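Local atomic coordinates of profilin (Schizosaccharomyces pombe, PDB entry 3D9Y), a protein that binds monomeric actin one to one, restraining or promoting filament assembly according to its concentration, and is essential for cytokinesis in fission yeast. Residues 21-26 with 95-100; 76-81 with 114-119; 37-42 with 62-67; 16-21 with 101-106. All coordinates share one frame; numbering follows the deposited sequence.

Contact 1. Residues 21-26 with 95-100; sequences AIVSRA and LCILVS
CG1 of Ile22 (chi1 -59°) and CG of Leu98 both stand beside the backbone N, anti to the carbonyl carbon, which lays the two side chains alongside each other, pointing the same way. CG1 of Ile22 comes 3.8 Å from CD2 of Leu98, while the CG2 branch of Ile22 rests 4.1 Å from CB of Cys96. On the other face of the sheet, a chi1 of -55° sets CG1 of Val23 beside the backbone N and leaves CG2 between N and the carbonyl carbon, and this second methyl crosses over Ile97, 3.6 Å from its CB. Ala21 and Val99 continue that face.

The two backbones run antiparallel. Ala21 with Val99 and Val23 with Ile97 are hydrogen-bonded pairs with two bonds each, the shortest from Ile97 N to Val23 O at 2.8 Å. A further bond, from Arg25 N to Leu95 O (2.9 Å), is nearly straight at the hydrogen but meets the oxygen from above the carbonyl plane, where the chain leaves the strand. Ser24 OG closes an ST turn onto Ala26 N and also bonds Asp28. Cut back to an alanine, Ile22 would probably leave a gap beside Leu98 and give Trp3, Tyr6 and Val7 of helix 3-12 less to pack on. Strands 19-24 and 96-102, paired here, belong to the central antiparallel sheet of the profilin fold, with helices packed on both faces.

Contact 2. Residues 76-81 with 114-119; sequences GRSIYG and ITEALA
Glu116 reaches from helix 114-119 to the strand at 78-81 with CG beside its backbone N and a bend at chi2 (-82°), which carries the carboxylate off the helix and in among three polar side chains. Its two oxygens have different work. OE2 accepts two bonds, from Ser78 OG at 2.5 Å, on the syn lone pair, and a very short one from Tyr80 OH, also at 2.5 Å. The phenol meets this oxygen at the edge of its ring, and ring and carboxylate planes stand 65° apart. OE1 faces Arg77 in a rather long salt bridge, 3.6 Å from NE, with the oxygen near the guanidinium plane. A water accepts from Arg77 NE at 2.6 Å and also lies 2.7 Å from Glu116 OE1, where it can donate.

Arg77 is extended through chi1 and chi2 and bends at chi3, sliding past Glu116 in the opposite direction, and its NH2 ends 3.4 Å from CB of Ala119, one helical turn on. Two hydroxyls and a cation around one carboxylate would probably favour its charged form, and the two bonds, with the Arg77 pair, probably limit its rotation. A leucine in place of Glu116 would probably leave the hydroxyls of Ser78 and Tyr80 and the Arg77 guanidinium without the carboxylate they share.

The carboxylate thus joins the C-terminal helix 108-125 to strand 78-83 across the intervening strand 86-92, whose Val91 touches Arg77, Glu116 and Ala119, while Leu98 of strand 96-102 lies against Thr115, Leu118 and Ala119.

Contact 3. Residues 37-42 with 62-67; sequences FNLSPQ and IILAGQ
Leu39, in the extended chain ahead of helix 41-52, passes the type I' turn from Leu64 to Gln67 with its CA 5.1 Å from that of Ala65, which has a positive phi of 50°. The CD2 methyl of Leu39 touches both Leu64 and Ala65. With CG beside the backbone N (chi1 -48°), the side chain brings this methyl to 3.6 Å from Ala65 N and 3.9 Å from Leu64 CB, so that the two leucines cross at an angle. The same methyl also lies over one face of the Phe37 ring, offset toward the rim. Phe37 also meets the turn, its CE2 3.9 Å from CB of Ala65. The backbone adds a CA-H...O contact, Ala65 CA to Asn38 O at 3.5 Å.

Apolar carbon therefore supplies the direct side-chain contacts, and the polar tie is made by a third party: Glu43, on the first turn of helix 41-52, accepts from Ala65 N and Gly66 N of the turn and from Ser40 N. One carboxylate thus holds backbone amides of both segments, and its negative charge would probably be steadied by the N-H groups that converge on it.

Contact 4. Residues 16-21 with 101-106; sequences KIDRAA and HYPETT
Backbone bonds between Asp18, Arg19 and His101 join the two segments. His101 N donates to Arg19 O at 2.8 Å, close to straight, and Asp18 N returns a bond to His101 O at 3.0 Å, less straight at 144°. Arg19 and His101 thus form an antiparallel hydrogen-bonded pair, and in a CA-H...O contact to the same carbonyl Ile17 CA lies 3.4 Å from His101 O. Farther along, the Thr106 side chain sits against Lys16 O; a possible bond from its OG1 would be weak.

Apolar and van der Waals contacts fill in around these. Arg19 and His101 lie side by side on one face of the sheet, Arg19 CB 3.9 Å from His101 CB, with guanidinium and imidazole planes almost perpendicular. The CG2 methyl of Ile17, anti to its backbone N, presses on His101 O at 3.3 Å, and the rest of that side chain packs on Leu11, Ile114 and Thr115. Pro103 brings CD to 3.6 Å from Lys16 O and slides past the Asp18 carboxylate, 3.7 Å from its CG.

Among the charged groups, Asp18 brings its carboxylate up to the His101 ring, but OD1 is modelled too close to CD2 and the detail of this approach is doubtful. Lys16 sends its amine away to a salt bridge with Glu110 of helix 108-125.

This is the end of an antiparallel strand pair, where 19-24 is entered and 96-102 is left through a type I turn, Pro103 to Thr106, leading into the C-terminal helix of the profilin fold.

How the contacts relate
Contacts 1 and 4 hold the same two strands, 19-24 and 96-102, and share Ala21, but contact 1 is buried and mainly aliphatic over regular backbone bonding, whereas contact 4 lies at the strand ends, where the pairing gives way to turns and more polar side chains. Contacts 2 and 3 instead attach elements to the sheet and lie on opposite sides of the chain's centre. Contacts 2, 3 and 4 are all partly buried, yet contact 2 is polar and contact 3 mostly apolar. The four interlock. Ser100 probably hydrogen-bonds Thr115, linking contacts 1 and 2; Leu39 and Phe37 of contact 3 pack on Ala21; and Ile17 of contact 4 touches Ile114 and Thr115 in contact 2.

Contact 1. Residues 21-26 with 95-100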
# COMPACT_ATOMS: atom_id res chain seq x y z
N ALA A 21 5.86 1.97 1.02
CA ALA A 21 6.09 1.58 2.39
C ALA A 21 5.68 0.13 2.62
O ALA A 21 4.88 -0.43 1.86
CB ALA A 21 5.36 2.51 3.34
N ILE A 22 6.25 -0.48 3.65
CA ILE A 22 5.86 -1.82 4.08
C ILE A 22 5.58 -1.75 5.57
O ILE A 22 6.41 -1.27 6.33
CB ILE A 22 6.94 -2.87 3.78
CG1 ILE A 22 7.22 -2.90 2.27
CG2 ILE A 22 6.50 -4.25 4.31
CD1 ILE A 22 8.38 -3.76 1.85
N VAL A 23 4.40 -2.21 5.98
CA VAL A 23 3.93 -2.07 7.36
C VAL A 23 3.38 -3.39 7.90
O VAL A 23 3.03 -4.27 7.13
CB VAL A 23 2.87 -0.94 7.47
CG1 VAL A 23 3.40 0.38 6.91
CG2 VAL A 23 1.61 -1.30 6.74
N SER A 24 3.31 -3.53 9.22
CA SER A 24 2.80 -4.75 9.83
C SER A 24 1.29 -4.93 9.57
O SER A 24 0.53 -3.97 9.68
CB SER A 24 3.05 -4.74 11.34
OG SER A 24 2.43 -5.85 11.96
N ARG A 25 0.87 -6.16 9.25
CA ARG A 25 -0.57 -6.48 9.08
C ARG A 25 -1.38 -6.14 10.34
O ARG A 25 -2.56 -5.80 10.24
CB ARG A 25 -0.78 -7.97 8.76
CG ARG A 25 -1.66 -8.27 7.55
CD ARG A 25 -3.13 -8.12 7.80
NE ARG A 25 -3.94 -8.72 6.74
CZ ARG A 25 -5.28 -8.81 6.75
NH1 ARG A 25 -5.98 -8.35 7.77
NH2 ARG A 25 -5.91 -9.37 5.72
N ALA A 26 -0.75 -6.25 11.51
CA ALA A 26 -1.40 -5.93 12.78
C ALA A 26 -1.52 -4.42 13.05
O ALA A 26 -2.21 -4.01 13.98
CB ALA A 26 -0.67 -6.60 13.95
N LEU A 95 1.69 -11.39 7.01
CA LEU A 95 2.24 -10.61 8.11
C LEU A 95 2.38 -9.11 7.84
O LEU A 95 2.65 -8.35 8.77
CB LEU A 95 3.62 -11.18 8.49
CG LEU A 95 3.65 -12.66 8.87
CD1 LEU A 95 5.07 -13.07 9.23
CD2 LEU A 95 2.70 -12.99 10.01
N CYS A 96 2.20 -8.67 6.59
CA CYS A 96 2.41 -7.26 6.23
C CYS A 96 1.38 -6.67 5.26
O CYS A 96 0.50 -7.38 4.74
CB CYS A 96 3.83 -7.03 5.68
SG CYS A 96 4.82 -8.54 5.45
N ILE A 97 1.48 -5.35 5.08
CA ILE A 97 0.76 -4.62 4.05
C ILE A 97 1.77 -3.83 3.21
O ILE A 97 2.53 -3.04 3.75
CB ILE A 97 -0.25 -3.62 4.64
CG1 ILE A 97 -1.25 -4.33 5.57
CG2 ILE A 97 -0.97 -2.87 3.52
CD1 ILE A 97 -1.89 -3.40 6.58
N LEU A 98 1.74 -4.05 1.90
CA LEU A 98 2.54 -3.25 0.96
C LEU A 98 1.71 -2.02 0.57
O LEU A 98 0.53 -2.14 0.29
CB LEU A 98 2.85 -4.07 -0.28
CG LEU A 98 3.52 -5.43 -0.08
CD1 LEU A 98 3.85 -6.05 -1.42
CD2 LEU A 98 4.76 -5.31 0.76
N VAL A 99 2.35 -0.85 0.60
CA VAL A 99 1.72 0.40 0.21
C VAL A 99 2.53 1.02 -0.94
O VAL A 99 3.69 1.40 -0.75
CB VAL A 99 1.69 1.36 1.40
CG1 VAL A 99 1.03 2.67 1.03
CG2 VAL A 99 0.97 0.72 2.59
N SER A 100 1.90 1.17 -2.11
CA SER A 100 2.53 1.73 -3.32
C SER A 100 1.78 2.96 -3.86
O SER A 100 0.61 2.87 -4.14
CB SER A 100 2.56 0.66 -4.42
OG SER A 100 3.49 -0.37 -4.12

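Contact 2. Residues 76-81 with 114-119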
# COMPACT_ATOMS: atom_id res chain seq x y z
N GLY A 76 -10.75 -7.97 1.13
CA GLY A 76 -9.95 -8.49 2.25
C GLY A 76 -8.45 -8.44 2.07
O GLY A 76 -7.70 -8.53 3.05
N ARG A 77 -7.99 -8.37 0.83
CA ARG A 77 -6.56 -8.37 0.53
C ARG A 77 -6.07 -7.09 -0.16
O ARG A 77 -4.88 -6.79 -0.13
CB ARG A 77 -6.23 -9.57 -0.37
CG ARG A 77 -5.02 -9.35 -1.23
CD ARG A 77 -4.63 -10.54 -2.04
NE ARG A 77 -3.17 -10.61 -2.09
CZ ARG A 77 -2.42 -11.32 -1.25
NH1 ARG A 77 -2.97 -11.99 -0.24
NH2 ARG A 77 -1.11 -11.33 -1.40
N SER A 78 -6.98 -6.33 -0.75
CA SER A 78 -6.61 -5.22 -1.64
C SER A 78 -7.47 -3.99 -1.35
O SER A 78 -8.70 -4.09 -1.31
CB SER A 78 -6.81 -5.66 -3.10
OG SER A 78 -6.05 -6.82 -3.41
N ILE A 79 -6.82 -2.85 -1.11
CA ILE A 79 -7.47 -1.54 -0.92
C ILE A 79 -6.75 -0.55 -1.83
O ILE A 79 -5.56 -0.32 -1.67
CB ILE A 79 -7.38 -1.06 0.53
CG1 ILE A 79 -8.23 -1.97 1.43
CG2 ILE A 79 -7.85 0.41 0.66
CD1 ILE A 79 -8.04 -1.75 2.90
N TYR A 80 -7.46 -0.03 -2.82
CA TYR A 80 -6.88 0.86 -3.83
C TYR A 80 -7.59 2.21 -3.75
O TYR A 80 -8.80 2.26 -3.53
CB TYR A 80 -7.08 0.37 -5.26
CG TYR A 80 -6.56 -1.00 -5.64
CD1 TYR A 80 -5.72 -1.74 -4.82
CD2 TYR A 80 -6.93 -1.55 -6.86
CE1 TYR A 80 -5.25 -3.01 -5.21
CE2 TYR A 80 -6.48 -2.81 -7.26
CZ TYR A 80 -5.64 -3.54 -6.43
OH TYR A 80 -5.19 -4.78 -6.82
N GLY A 81 -6.85 3.28 -3.98
CA GLY A 81 -7.43 4.62 -3.99
C GLY A 81 -6.88 5.49 -5.11
O GLY A 81 -5.86 5.15 -5.74
N ILE A 114 2.14 -4.94 -10.21
CA ILE A 114 3.45 -5.03 -9.56
C ILE A 114 3.31 -5.31 -8.05
O ILE A 114 3.95 -6.22 -7.52
CB ILE A 114 4.25 -3.72 -9.79
CG1 ILE A 114 4.68 -3.63 -11.26
CG2 ILE A 114 5.49 -3.63 -8.87
CD1 ILE A 114 5.01 -2.25 -11.72
N THR A 115 2.45 -4.55 -7.39
CA THR A 115 2.32 -4.63 -5.92
C THR A 115 1.64 -5.93 -5.50
O THR A 115 2.10 -6.59 -4.56
CB THR A 115 1.72 -3.36 -5.32
OG1 THR A 115 2.26 -2.19 -5.80
CG2 THR A 115 1.42 -3.44 -3.94
N GLU A 116 0.62 -6.35 -6.24
CA GLU A 116 -0.03 -7.65 -5.98
C GLU A 116 0.94 -8.82 -6.18
O GLU A 116 0.89 -9.79 -5.45
CB GLU A 116 -1.25 -7.84 -6.88
CG GLU A 116 -2.41 -6.85 -6.60
CD GLU A 116 -3.33 -7.21 -5.42
OE1 GLU A 116 -3.13 -8.25 -4.75
OE2 GLU A 116 -4.30 -6.43 -5.17
N ALA A 117 1.79 -8.72 -7.19
CA ALA A 117 2.77 -9.78 -7.48
C ALA A 117 3.80 -9.88 -6.37
O ALA A 117 4.12 -10.99 -5.92
CB ALA A 117 3.43 -9.51 -8.81
N LEU A 118 4.30 -8.74 -5.90
CA LEU A 118 5.25 -8.73 -4.78
C LEU A 118 4.59 -9.32 -3.52
O LEU A 118 5.23 -10.02 -2.76
CB LEU A 118 5.81 -7.33 -4.51
CG LEU A 118 7.03 -7.24 -3.61
CD1 LEU A 118 8.22 -8.04 -4.18
CD2 LEU A 118 7.41 -5.78 -3.34
N ALA A 119 3.32 -9.01 -3.31
CA ALA A 119 2.56 -9.59 -2.19
C ALA A 119 2.44 -11.12 -2.29
O ALA A 119 2.68 -11.83 -1.32
CB ALA A 119 1.19 -8.95 -2.12
O HOH W 1 -1.83 -10.59 -4.26

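Contact 3. Residues 37-42 with 62-67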
# COMPACT_ATOMS: atom_id res chain seq x y z
N PHE A 37 7.87 9.61 2.76
CA PHE A 37 6.61 8.90 2.79
C PHE A 37 6.33 8.38 4.21
O PHE A 37 6.36 7.16 4.50
CB PHE A 37 6.63 7.78 1.74
CG PHE A 37 5.27 7.30 1.31
CD1 PHE A 37 4.97 5.94 1.30
CD2 PHE A 37 4.30 8.19 0.89
CE1 PHE A 37 3.72 5.49 0.90
CE2 PHE A 37 3.04 7.75 0.49
CZ PHE A 37 2.75 6.39 0.49
N ASN A 38 6.06 9.33 5.10
CA ASN A 38 5.90 9.03 6.52
C ASN A 38 4.47 8.68 6.92
O ASN A 38 3.58 9.53 6.90
CB ASN A 38 6.42 10.21 7.35
CG ASN A 38 7.85 10.59 7.01
OD1 ASN A 38 8.59 9.78 6.45
ND2 ASN A 38 8.23 11.82 7.33
N LEU A 39 4.26 7.41 7.26
CA LEU A 39 2.96 6.92 7.73
C LEU A 39 2.92 6.88 9.25
O LEU A 39 3.79 6.30 9.90
CB LEU A 39 2.69 5.52 7.19
CG LEU A 39 2.91 5.27 5.69
CD1 LEU A 39 2.49 3.86 5.35
CD2 LEU A 39 2.16 6.27 4.84
N SER A 40 1.90 7.50 9.83
CA SER A 40 1.77 7.59 11.29
C SER A 40 1.17 6.32 11.89
O SER A 40 0.48 5.58 11.19
CB SER A 40 0.92 8.80 11.66
OG SER A 40 -0.42 8.63 11.22
N PRO A 41 1.42 6.07 13.20
CA PRO A 41 0.81 4.93 13.89
C PRO A 41 -0.69 4.87 13.69
O PRO A 41 -1.26 3.80 13.44
CB PRO A 41 1.12 5.20 15.36
CG PRO A 41 2.38 5.98 15.34
CD PRO A 41 2.28 6.85 14.12
N GLN A 42 -1.33 6.04 13.77
CA GLN A 42 -2.77 6.14 13.64
C GLN A 42 -3.21 5.74 12.23
O GLN A 42 -4.21 5.03 12.06
CB GLN A 42 -3.22 7.56 13.98
CG GLN A 42 -3.08 7.94 15.48
CD GLN A 42 -1.68 8.43 15.90
OE1 GLN A 42 -0.75 8.49 15.10
NE2 GLN A 42 -1.55 8.80 17.17
N ILE A 62 -9.03 6.56 2.15
CA ILE A 62 -7.76 5.99 2.57
C ILE A 62 -6.83 7.15 2.94
O ILE A 62 -6.47 7.95 2.08
CB ILE A 62 -7.11 5.17 1.42
CG1 ILE A 62 -8.09 4.10 0.90
CG2 ILE A 62 -5.82 4.53 1.91
CD1 ILE A 62 -7.89 3.76 -0.55
N ILE A 63 -6.46 7.25 4.22
CA ILE A 63 -5.62 8.35 4.69
C ILE A 63 -4.21 7.85 4.97
O ILE A 63 -4.00 7.08 5.90
CB ILE A 63 -6.20 9.01 5.97
CG1 ILE A 63 -7.67 9.39 5.76
CG2 ILE A 63 -5.37 10.23 6.34
CD1 ILE A 63 -8.27 10.30 6.82
N LEU A 64 -3.25 8.30 4.16
CA LEU A 64 -1.84 7.92 4.32
C LEU A 64 -0.93 9.10 3.97
O LEU A 64 -1.18 9.82 3.00
CB LEU A 64 -1.49 6.72 3.45
CG LEU A 64 -2.31 5.43 3.65
CD1 LEU A 64 -2.25 4.56 2.43
CD2 LEU A 64 -1.85 4.68 4.88
N ALA A 65 0.13 9.28 4.76
CA ALA A 65 1.05 10.40 4.60
C ALA A 65 0.30 11.73 4.51
O ALA A 65 0.59 12.56 3.66
CB ALA A 65 1.94 10.19 3.37
N GLY A 66 -0.67 11.91 5.40
CA GLY A 66 -1.39 13.17 5.50
C GLY A 66 -2.29 13.49 4.31
O GLY A 66 -2.72 14.63 4.15
N GLN A 67 -2.59 12.48 3.50
CA GLN A 67 -3.37 12.65 2.28
C GLN A 67 -4.56 11.70 2.29
O GLN A 67 -4.41 10.54 2.66
CB GLN A 67 -2.49 12.32 1.08
CG GLN A 67 -3.05 12.78 -0.25
CD GLN A 67 -2.57 14.16 -0.64
OE1 GLN A 67 -2.20 14.40 -1.79
NE2 GLN A 67 -2.55 15.08 0.32

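Contact 4. Residues 16-21 with 101-106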
# COMPACT_ATOMS: atom_id res chain seq x y z
N LYS A 16 7.65 2.68 -12.00
CA LYS A 16 6.20 2.83 -12.08
C LYS A 16 5.56 3.26 -10.75
O LYS A 16 4.41 3.70 -10.73
CB LYS A 16 5.56 1.51 -12.52
CG LYS A 16 6.18 0.82 -13.75
CD LYS A 16 5.80 1.45 -15.06
CE LYS A 16 6.29 0.57 -16.23
NZ LYS A 16 5.84 1.07 -17.55
N ILE A 17 6.30 3.08 -9.66
CA ILE A 17 5.83 3.36 -8.32
C ILE A 17 6.82 4.34 -7.72
O ILE A 17 7.99 4.02 -7.63
CB ILE A 17 5.79 2.08 -7.48
CG1 ILE A 17 4.65 1.19 -7.99
CG2 ILE A 17 5.62 2.40 -5.99
CD1 ILE A 17 4.70 -0.25 -7.50
N ASP A 18 6.35 5.52 -7.34
CA ASP A 18 7.25 6.62 -6.99
C ASP A 18 7.45 6.81 -5.48
O ASP A 18 8.44 7.43 -5.05
CB ASP A 18 6.85 7.92 -7.70
CG ASP A 18 5.50 8.46 -7.26
OD1 ASP A 18 4.72 7.70 -6.67
OD2 ASP A 18 5.22 9.65 -7.50
N ARG A 19 6.55 6.26 -4.67
CA ARG A 19 6.72 6.20 -3.21
C ARG A 19 6.16 4.87 -2.71
O ARG A 19 5.24 4.32 -3.32
CB ARG A 19 6.02 7.36 -2.48
CG ARG A 19 5.95 8.69 -3.23
CD ARG A 19 5.38 9.79 -2.34
NE ARG A 19 6.42 10.44 -1.54
CZ ARG A 19 6.19 11.27 -0.52
NH1 ARG A 19 4.95 11.60 -0.15
NH2 ARG A 19 7.22 11.80 0.13
N ALA A 20 6.71 4.35 -1.62
CA ALA A 20 6.25 3.07 -1.08
C ALA A 20 6.60 2.87 0.39
O ALA A 20 7.52 3.52 0.93
CB ALA A 20 6.80 1.91 -1.91
N ALA A 21 5.86 1.97 1.02
CA ALA A 21 6.09 1.58 2.39
C ALA A 21 5.68 0.13 2.62
O ALA A 21 4.88 -0.43 1.86
CB ALA A 21 5.36 2.51 3.34
N HIS A 101 2.48 4.09 -3.99
CA HIS A 101 1.95 5.29 -4.66
C HIS A 101 2.43 5.30 -6.11
O HIS A 101 3.60 4.99 -6.37
CB HIS A 101 2.44 6.55 -3.92
CG HIS A 101 1.89 7.83 -4.47
ND1 HIS A 101 0.86 8.53 -3.86
CD2 HIS A 101 2.25 8.57 -5.55
CE1 HIS A 101 0.61 9.62 -4.55
NE2 HIS A 101 1.43 9.67 -5.58
N TYR A 102 1.56 5.68 -7.05
CA TYR A 102 1.94 5.83 -8.45
C TYR A 102 1.55 7.21 -9.02
O TYR A 102 0.53 7.79 -8.63
CB TYR A 102 1.35 4.70 -9.30
CG TYR A 102 -0.17 4.66 -9.35
CD1 TYR A 102 -0.85 5.29 -10.38
CD2 TYR A 102 -0.92 3.98 -8.39
CE1 TYR A 102 -2.24 5.27 -10.45
CE2 TYR A 102 -2.31 3.95 -8.46
CZ TYR A 102 -2.96 4.60 -9.50
OH TYR A 102 -4.33 4.61 -9.60
N PRO A 103 2.39 7.77 -9.92
CA PRO A 103 2.13 9.05 -10.59
C PRO A 103 1.20 8.94 -11.80
O PRO A 103 0.84 7.84 -12.20
CB PRO A 103 3.52 9.47 -11.05
CG PRO A 103 4.17 8.18 -11.37
CD PRO A 103 3.70 7.23 -10.31
N GLU A 104 0.86 10.08 -12.40
CA GLU A 104 -0.07 10.13 -13.54
C GLU A 104 0.35 9.28 -14.74
O GLU A 104 -0.50 8.85 -15.53
CB GLU A 104 -0.29 11.59 -14.00
CG GLU A 104 0.97 12.31 -14.49
CD GLU A 104 0.68 13.51 -15.37
OE1 GLU A 104 -0.40 14.13 -15.22
OE2 GLU A 104 1.52 13.85 -16.23
N THR A 105 1.64 9.03 -14.88
CA THR A 105 2.15 8.39 -16.09
C THR A 105 2.07 6.86 -16.08
O THR A 105 2.32 6.22 -17.11
CB THR A 105 3.59 8.87 -16.39
OG1 THR A 105 4.05 8.30 -17.62
CG2 THR A 105 4.53 8.53 -15.25
N THR A 106 1.73 6.26 -14.95
CA THR A 106 1.61 4.80 -14.93
C THR A 106 0.14 4.41 -14.83
O THR A 106 -0.65 5.06 -14.14
CB THR A 106 2.54 4.12 -13.85
OG1 THR A 106 1.76 3.47 -12.84
CG2 THR A 106 3.51 5.10 -13.23